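Local coordinates for protein epoxyqueuosine reductase (PDB 5D6S) that is a bacterial epoxyqueuosine reductase of the QueG family, an iron-sulfur protein that holds cobalamin and two iron-sulfur clusters, at residues L293-F304 against K318-L329. Sequence-based numbering, arbitrary orientation.
Sequences LLPFLELTNKSF and KNILQRNAIIAL
Gln322 reaches out of helix 318-331 to the turn that links helices 293-296 and 301-308, an example of how a buried side-chain amide can tie down a chain reversal. Its chain runs extended beyond CG (chi2 179°), carrying NE2 to two carbonyls of the type I turn Phe296-Leu299. NE2 donates to Phe296 O at 3.0 Å, arriving in the carbonyl plane on a lone pair, and to Leu299 O at 3.1 Å, here tilted 28° from the plane of Leu299's own carbonyl. Both amide hydrogens are thus spent, while Phe296 O also receives the turn's own bond from Leu299 N.

The surrounding packing is close and apolar. The Phe296 ring, nearly perpendicular to the Gln322 amide, turns its edge to Leu321, whose CB lies 3.5 Å from CZ of Phe296. Leu297 spreads its two methyls over the helix: CD2 rests near Gln322 O and Ala325 CB, and CD1 meets Leu329 CD1 tip to tip at 3.6 Å. Leu293 slides past Leu329 in the opposite direction and touches Ala325 and Ala328; the small Ala325 side chain is consistent with the close backbone approach there. CB of Lys318 sits over one face of Phe304 in a CH-pi contact, 3.7 Å from the ring centroid.

Beyond this contact the interface opens toward solvent, where the lysine chain passes exposed Asn301, with CE 3.3 Å from Asn301 OD1. A bend at chi4 (59°) turns NZ back to Asn319 OD1 and, at 3.3 Å, to Gln322 OE1, which probably helps to fix the rotation of the amide.

Phe308 meets the Phe296 ring edge-to-face, helices 338-347 and 351-364 pack against Ile326, and Leu321, about 11 Å from the cobalamin, touches Tyr261; the contact thereby joins the cofactor-bearing part to the C-terminal helices.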
ATOM      1  N   LEU A 293     -13.140   9.884 -11.187  1.00 49.93           N
ATOM      2  CA  LEU A 293     -12.528   8.896 -12.068  1.00 46.10           C
ATOM      3  C   LEU A 293     -12.334   9.375 -13.509  1.00 47.41           C
ATOM      4  O   LEU A 293     -11.231   9.279 -14.032  1.00 47.23           O
ATOM      5  CB  LEU A 293     -13.336   7.604 -12.046  1.00 51.19           C
ATOM      6  CG  LEU A 293     -13.369   6.998 -10.618  1.00 51.72           C
ATOM      7  CD1 LEU A 293     -14.507   6.000 -10.476  1.00 51.46           C
ATOM      8  CD2 LEU A 293     -12.036   6.363 -10.276  1.00 50.60           C
ATOM      9  N   LEU A 294     -13.374   9.903 -14.152  1.00 42.55           N
ATOM     10  CA  LEU A 294     -13.246  10.284 -15.550  1.00 39.05           C
ATOM     11  C   LEU A 294     -12.260  11.440 -15.718  1.00 44.34           C
ATOM     12  O   LEU A 294     -11.485  11.458 -16.701  1.00 43.55           O
ATOM     13  CB  LEU A 294     -14.605  10.603 -16.170  1.00 40.91           C
ATOM     14  CG  LEU A 294     -15.490   9.374 -16.383  1.00 42.80           C
ATOM     15  CD1 LEU A 294     -16.946   9.790 -16.529  1.00 44.91           C
ATOM     16  CD2 LEU A 294     -15.009   8.577 -17.596  1.00 42.82           C
ATOM     17  N   PRO A 295     -12.257  12.399 -14.768  1.00 44.89           N
ATOM     18  CA  PRO A 295     -11.224  13.446 -14.867  1.00 49.39           C
ATOM     19  C   PRO A 295      -9.845  12.864 -14.625  1.00 53.19           C
ATOM     20  O   PRO A 295      -8.875  13.270 -15.283  1.00 51.15           O
ATOM     21  CB  PRO A 295     -11.596  14.441 -13.761  1.00 46.05           C
ATOM     22  CG  PRO A 295     -13.062  14.251 -13.541  1.00 51.13           C
ATOM     23  CD  PRO A 295     -13.335  12.781 -13.839  1.00 49.11           C
ATOM     24  N   PHE A 296      -9.760  11.891 -13.722  1.00 51.50           N
ATOM     25  CA  PHE A 296      -8.505  11.157 -13.521  1.00 50.31           C
ATOM     26  C   PHE A 296      -7.979  10.489 -14.798  1.00 51.80           C
ATOM     27  O   PHE A 296      -6.780  10.519 -15.066  1.00 50.70           O
ATOM     28  CB  PHE A 296      -8.683  10.099 -12.467  1.00 51.15           C
ATOM     29  CG  PHE A 296      -7.398   9.509 -11.995  1.00 55.51           C
ATOM     30  CD1 PHE A 296      -6.553  10.238 -11.185  1.00 53.45           C
ATOM     31  CD2 PHE A 296      -7.030   8.225 -12.372  1.00 61.65           C
ATOM     32  CE1 PHE A 296      -5.362   9.707 -10.751  1.00 54.24           C
ATOM     33  CE2 PHE A 296      -5.854   7.673 -11.924  1.00 57.18           C
ATOM     34  CZ  PHE A 296      -5.021   8.414 -11.105  1.00 58.56           C
ATOM     35  N   LEU A 297      -8.884   9.919 -15.592  1.00 48.72           N
ATOM     36  CA  LEU A 297      -8.507   9.330 -16.874  1.00 48.64           C
ATOM     37  C   LEU A 297      -8.083  10.351 -17.899  1.00 47.38           C
ATOM     38  O   LEU A 297      -7.633   9.965 -18.948  1.00 58.14           O
ATOM     39  CB  LEU A 297      -9.642   8.488 -17.454  1.00 46.34           C
ATOM     40  CG  LEU A 297     -10.055   7.260 -16.652  1.00 47.52           C
ATOM     41  CD1 LEU A 297     -11.253   6.571 -17.271  1.00 52.64           C
ATOM     42  CD2 LEU A 297      -8.907   6.289 -16.557  1.00 50.14           C
ATOM     43  N   GLU A 298      -8.242  11.644 -17.633  1.00 52.23           N
ATOM     44  CA  GLU A 298      -7.776  12.679 -18.574  1.00 50.28           C
ATOM     45  C   GLU A 298      -6.337  13.080 -18.290  1.00 49.95           C
ATOM     46  O   GLU A 298      -5.708  13.760 -19.079  1.00 54.99           O
ATOM     47  CB  GLU A 298      -8.623  13.957 -18.510  1.00 53.01           C
ATOM     48  CG  GLU A 298     -10.082  13.804 -18.873  1.00 54.74           C
ATOM     49  CD  GLU A 298     -10.293  13.273 -20.278  1.00 59.24           C
ATOM     50  OE1 GLU A 298      -9.614  13.738 -21.223  1.00 51.34           O
ATOM     51  OE2 GLU A 298     -11.167  12.383 -20.422  1.00 74.88           O
ATOM     52  N   LEU A 299      -5.791  12.658 -17.175  1.00 50.53           N
ATOM     53  CA  LEU A 299      -4.463  13.122 -16.802  1.00 48.88           C
ATOM     54  C   LEU A 299      -3.368  12.601 -17.715  1.00 47.54           C
ATOM     55  O   LEU A 299      -3.401  11.459 -18.154  1.00 44.93           O
ATOM     56  CB  LEU A 299      -4.153  12.721 -15.362  1.00 48.40           C
ATOM     57  CG  LEU A 299      -5.045  13.441 -14.341  1.00 49.75           C
ATOM     58  CD1 LEU A 299      -4.945  12.816 -12.960  1.00 47.85           C
ATOM     59  CD2 LEU A 299      -4.647  14.911 -14.271  1.00 49.39           C
ATOM     60  N   THR A 300      -2.402  13.469 -17.985  1.00 45.09           N
ATOM     61  CA  THR A 300      -1.178  13.119 -18.701  1.00 46.69           C
ATOM     62  C   THR A 300      -0.072  12.889 -17.681  1.00 45.84           C
ATOM     63  O   THR A 300      -0.260  13.108 -16.498  1.00 51.51           O
ATOM     64  CB  THR A 300      -0.729  14.278 -19.607  1.00 49.55           C
ATOM     65  OG1 THR A 300      -0.462  15.425 -18.791  1.00 56.94           O
ATOM     66  CG2 THR A 300      -1.804  14.633 -20.607  1.00 46.19           C
ATOM     67  N   ASN A 301       1.092  12.445 -18.125  1.00 46.43           N
ATOM     68  CA  ASN A 301       2.212  12.306 -17.201  1.00 45.25           C
ATOM     69  C   ASN A 301       2.508  13.591 -16.457  1.00 55.34           C
ATOM     70  O   ASN A 301       2.798  13.560 -15.261  1.00 61.02           O
ATOM     71  CB  ASN A 301       3.479  11.854 -17.919  1.00 46.78           C
ATOM     72  CG  ASN A 301       3.423  10.396 -18.325  1.00 49.40           C
ATOM     73  OD1 ASN A 301       2.802   9.558 -17.647  1.00 55.57           O
ATOM     74  ND2 ASN A 301       4.056  10.077 -19.423  1.00 47.68           N
ATOM     75  N   LYS A 302       2.450  14.713 -17.183  1.00 61.00           N
ATOM     76  CA  LYS A 302       2.705  16.026 -16.616  1.00 57.86           C
ATOM     77  C   LYS A 302       1.627  16.407 -15.604  1.00 61.57           C
ATOM     78  O   LYS A 302       1.960  16.743 -14.466  1.00 56.07           O
ATOM     79  CB  LYS A 302       2.792  17.096 -17.709  1.00 63.84           C
ATOM     80  CG  LYS A 302       3.389  18.414 -17.240  1.00 73.45           C
ATOM     81  CD  LYS A 302       3.359  19.510 -18.304  1.00 75.03           C
ATOM     82  CE  LYS A 302       2.125  20.383 -18.135  1.00 84.88           C
ATOM     83  NZ  LYS A 302       2.144  21.547 -19.053  1.00 99.37           N
ATOM     84  N   SER A 303       0.350  16.383 -16.010  1.00 53.89           N
ATOM     85  CA  SER A 303      -0.722  16.810 -15.095  1.00 52.15           C
ATOM     86  C   SER A 303      -0.852  15.854 -13.915  1.00 51.98           C
ATOM     87  O   SER A 303      -1.230  16.276 -12.814  1.00 50.05           O
ATOM     88  CB  SER A 303      -2.069  16.990 -15.802  1.00 50.76           C
ATOM     89  OG  SER A 303      -2.410  15.878 -16.603  1.00 61.35           O
ATOM     90  N   PHE A 304      -0.527  14.580 -14.145  1.00 47.80           N
ATOM     91  CA  PHE A 304      -0.501  13.604 -13.064  1.00 55.25           C
ATOM     92  C   PHE A 304       0.585  13.926 -12.016  1.00 56.97           C
ATOM     93  O   PHE A 304       0.311  13.873 -10.832  1.00 46.57           O
ATOM     94  CB  PHE A 304      -0.270  12.184 -13.579  1.00 53.93           C
ATOM     95  CG  PHE A 304      -0.251  11.151 -12.486  1.00 51.30           C
ATOM     96  CD1 PHE A 304      -1.437  10.704 -11.914  1.00 48.80           C
ATOM     97  CD2 PHE A 304       0.958  10.630 -12.020  1.00 51.22           C
ATOM     98  CE1 PHE A 304      -1.431   9.754 -10.899  1.00 48.84           C
ATOM     99  CE2 PHE A 304       0.970   9.674 -11.016  1.00 51.43           C
ATOM    100  CZ  PHE A 304      -0.228   9.244 -10.445  1.00 50.25           C
ATOM    101  N   LYS A 318       1.116   7.053 -13.588  1.00 45.83           N
ATOM    102  CA  LYS A 318      -0.316   7.131 -13.720  1.00 45.80           C
ATOM    103  C   LYS A 318      -0.965   5.829 -14.236  1.00 46.52           C
ATOM    104  O   LYS A 318      -2.158   5.566 -13.967  1.00 40.46           O
ATOM    105  CB  LYS A 318      -0.675   8.303 -14.631  1.00 46.62           C
ATOM    106  CG  LYS A 318      -0.358   8.088 -16.106  1.00 49.01           C
ATOM    107  CD  LYS A 318      -0.868   9.277 -16.906  1.00 54.00           C
ATOM    108  CE  LYS A 318      -0.414   9.242 -18.333  1.00 54.96           C
ATOM    109  NZ  LYS A 318      -0.870   8.012 -19.036  1.00 59.39           N
ATOM    110  N   ASN A 319      -0.207   5.052 -15.010  1.00 42.93           N
ATOM    111  CA  ASN A 319      -0.810   3.973 -15.782  1.00 40.22           C
ATOM    112  C   ASN A 319      -1.492   2.878 -14.963  1.00 42.51           C
ATOM    113  O   ASN A 319      -2.625   2.474 -15.284  1.00 45.62           O
ATOM    114  CB  ASN A 319       0.188   3.381 -16.725  1.00 41.96           C
ATOM    115  CG  ASN A 319       0.461   4.264 -17.950  1.00 42.25           C
ATOM    116  OD1 ASN A 319      -0.176   5.267 -18.199  1.00 45.34           O
ATOM    117  ND2 ASN A 319       1.427   3.850 -18.722  1.00 43.54           N
ATOM    118  N   ILE A 320      -0.859   2.411 -13.897  1.00 41.76           N
ATOM    119  CA  ILE A 320      -1.531   1.419 -13.067  1.00 47.10           C
ATOM    120  C   ILE A 320      -2.808   1.988 -12.412  1.00 44.24           C
ATOM    121  O   ILE A 320      -3.837   1.321 -12.321  1.00 47.99           O
ATOM    122  CB  ILE A 320      -0.627   0.811 -11.986  1.00 49.93           C
ATOM    123  CG1 ILE A 320       0.054   1.889 -11.154  1.00 50.01           C
ATOM    124  CG2 ILE A 320       0.394  -0.122 -12.599  1.00 47.27           C
ATOM    125  CD1 ILE A 320       0.555   1.347  -9.844  1.00 53.48           C
ATOM    126  N   LEU A 321      -2.758   3.248 -12.040  1.00 43.53           N
ATOM    127  CA  LEU A 321      -3.931   3.889 -11.463  1.00 46.79           C
ATOM    128  C   LEU A 321      -5.040   4.094 -12.471  1.00 47.56           C
ATOM    129  O   LEU A 321      -6.190   3.851 -12.153  1.00 55.96           O
ATOM    130  CB  LEU A 321      -3.544   5.220 -10.813  1.00 52.20           C
ATOM    131  CG  LEU A 321      -2.436   5.076  -9.757  1.00 49.29           C
ATOM    132  CD1 LEU A 321      -2.155   6.414  -9.112  1.00 51.72           C
ATOM    133  CD2 LEU A 321      -2.843   4.068  -8.693  1.00 47.21           C
ATOM    134  N   GLN A 322      -4.715   4.515 -13.695  1.00 45.22           N
ATOM    135  CA  GLN A 322      -5.754   4.705 -14.702  1.00 45.73           C
ATOM    136  C   GLN A 322      -6.380   3.368 -15.103  1.00 49.55           C
ATOM    137  O   GLN A 322      -7.589   3.288 -15.307  1.00 54.11           O
ATOM    138  CB  GLN A 322      -5.215   5.481 -15.896  1.00 47.10           C
ATOM    139  CG  GLN A 322      -4.906   6.928 -15.513  1.00 49.74           C
ATOM    140  CD  GLN A 322      -4.332   7.771 -16.638  1.00 44.82           C
ATOM    141  OE1 GLN A 322      -3.689   7.254 -17.557  1.00 42.56           O
ATOM    142  NE2 GLN A 322      -4.544   9.085 -16.557  1.00 43.55           N
ATOM    143  N   ARG A 323      -5.562   2.314 -15.198  1.00 45.59           N
ATOM    144  CA  ARG A 323      -6.112   0.983 -15.388  1.00 46.68           C
ATOM    145  C   ARG A 323      -7.165   0.707 -14.296  1.00 47.62           C
ATOM    146  O   ARG A 323      -8.260   0.256 -14.578  1.00 41.36           O
ATOM    147  CB  ARG A 323      -5.001  -0.115 -15.344  1.00 51.64           C
ATOM    148  CG  ARG A 323      -5.561  -1.479 -14.957  1.00 48.56           C
ATOM    149  CD  ARG A 323      -4.702  -2.693 -15.209  1.00 53.15           C
ATOM    150  NE  ARG A 323      -3.619  -3.100 -14.279  1.00 53.97           N
ATOM    151  CZ  ARG A 323      -3.327  -2.625 -13.075  1.00 56.19           C
ATOM    152  NH1 ARG A 323      -4.012  -1.665 -12.474  1.00 62.69           N
ATOM    153  NH2 ARG A 323      -2.294  -3.134 -12.444  1.00 54.97           N
ATOM    154  N   ASN A 324      -6.774   0.929 -13.040  1.00 46.52           N
ATOM    155  CA  ASN A 324      -7.634   0.650 -11.905  1.00 51.16           C
ATOM    156  C   ASN A 324      -8.906   1.490 -11.942  1.00 52.22           C
ATOM    157  O   ASN A 324      -9.983   1.022 -11.589  1.00 52.98           O
ATOM    158  CB  ASN A 324      -6.903   0.920 -10.585  1.00 52.04           C
ATOM    159  CG  ASN A 324      -5.703   0.023 -10.398  1.00 50.93           C
ATOM    160  OD1 ASN A 324      -5.593  -1.015 -11.044  1.00 48.24           O
ATOM    161  ND2 ASN A 324      -4.806   0.402  -9.508  1.00 50.39           N
ATOM    162  N   ALA A 325      -8.773   2.719 -12.405  1.00 45.83           N
ATOM    163  CA  ALA A 325      -9.897   3.615 -12.487  1.00 48.21           C
ATOM    164  C   ALA A 325     -10.888   3.111 -13.503  1.00 43.52           C
ATOM    165  O   ALA A 325     -12.105   3.207 -13.293  1.00 44.73           O
ATOM    166  CB  ALA A 325      -9.423   5.033 -12.835  1.00 53.07           C
ATOM    167  N   ILE A 326     -10.388   2.579 -14.620  1.00 44.58           N
ATOM    168  CA  ILE A 326     -11.274   1.953 -15.623  1.00 41.40           C
ATOM    169  C   ILE A 326     -12.011   0.802 -14.970  1.00 43.63           C
ATOM    170  O   ILE A 326     -13.218   0.623 -15.156  1.00 51.14           O
ATOM    171  CB  ILE A 326     -10.503   1.471 -16.842  1.00 41.45           C
ATOM    172  CG1 ILE A 326     -10.035   2.679 -17.647  1.00 41.51           C
ATOM    173  CG2 ILE A 326     -11.385   0.590 -17.709  1.00 44.76           C
ATOM    174  CD1 ILE A 326      -8.897   2.353 -18.572  1.00 40.99           C
ATOM    175  N   ILE A 327     -11.297   0.057 -14.146  1.00 42.67           N
ATOM    176  CA  ILE A 327     -11.924  -1.039 -13.455  1.00 45.54           C
ATOM    177  C   ILE A 327     -13.007  -0.542 -12.495  1.00 48.66           C
ATOM    178  O   ILE A 327     -14.074  -1.162 -12.381  1.00 50.44           O
ATOM    179  CB  ILE A 327     -10.893  -1.901 -12.751  1.00 45.11           C
ATOM    180  CG1 ILE A 327     -10.039  -2.615 -13.813  1.00 51.74           C
ATOM    181  CG2 ILE A 327     -11.578  -2.928 -11.866  1.00 47.15           C
ATOM    182  CD1 ILE A 327      -8.744  -3.222 -13.296  1.00 50.90           C
ATOM    183  N   ALA A 328     -12.724   0.536 -11.782  1.00 44.56           N
ATOM    184  CA  ALA A 328     -13.691   1.092 -10.840  1.00 46.27           C
ATOM    185  C   ALA A 328     -14.940   1.497 -11.593  1.00 50.13           C
ATOM    186  O   ALA A 328     -16.055   1.109 -11.226  1.00 48.39           O
ATOM    187  CB  ALA A 328     -13.102   2.305 -10.129  1.00 49.01           C
ATOM    188  N   LEU A 329     -14.751   2.262 -12.670  1.00 49.78           N
ATOM    189  CA  LEU A 329     -15.878   2.651 -13.518  1.00 47.43           C
ATOM    190  C   LEU A 329     -16.703   1.447 -13.998  1.00 48.54           C
ATOM    191  O   LEU A 329     -17.929   1.526 -14.059  1.00 50.28           O
ATOM    192  CB  LEU A 329     -15.395   3.443 -14.716  1.00 41.46           C
ATOM    193  CG  LEU A 329     -14.928   4.817 -14.320  1.00 44.92           C
ATOM    194  CD1 LEU A 329     -14.240   5.469 -15.514  1.00 50.05           C
ATOM    195  CD2 LEU A 329     -16.077   5.673 -13.832  1.00 43.43           C
TER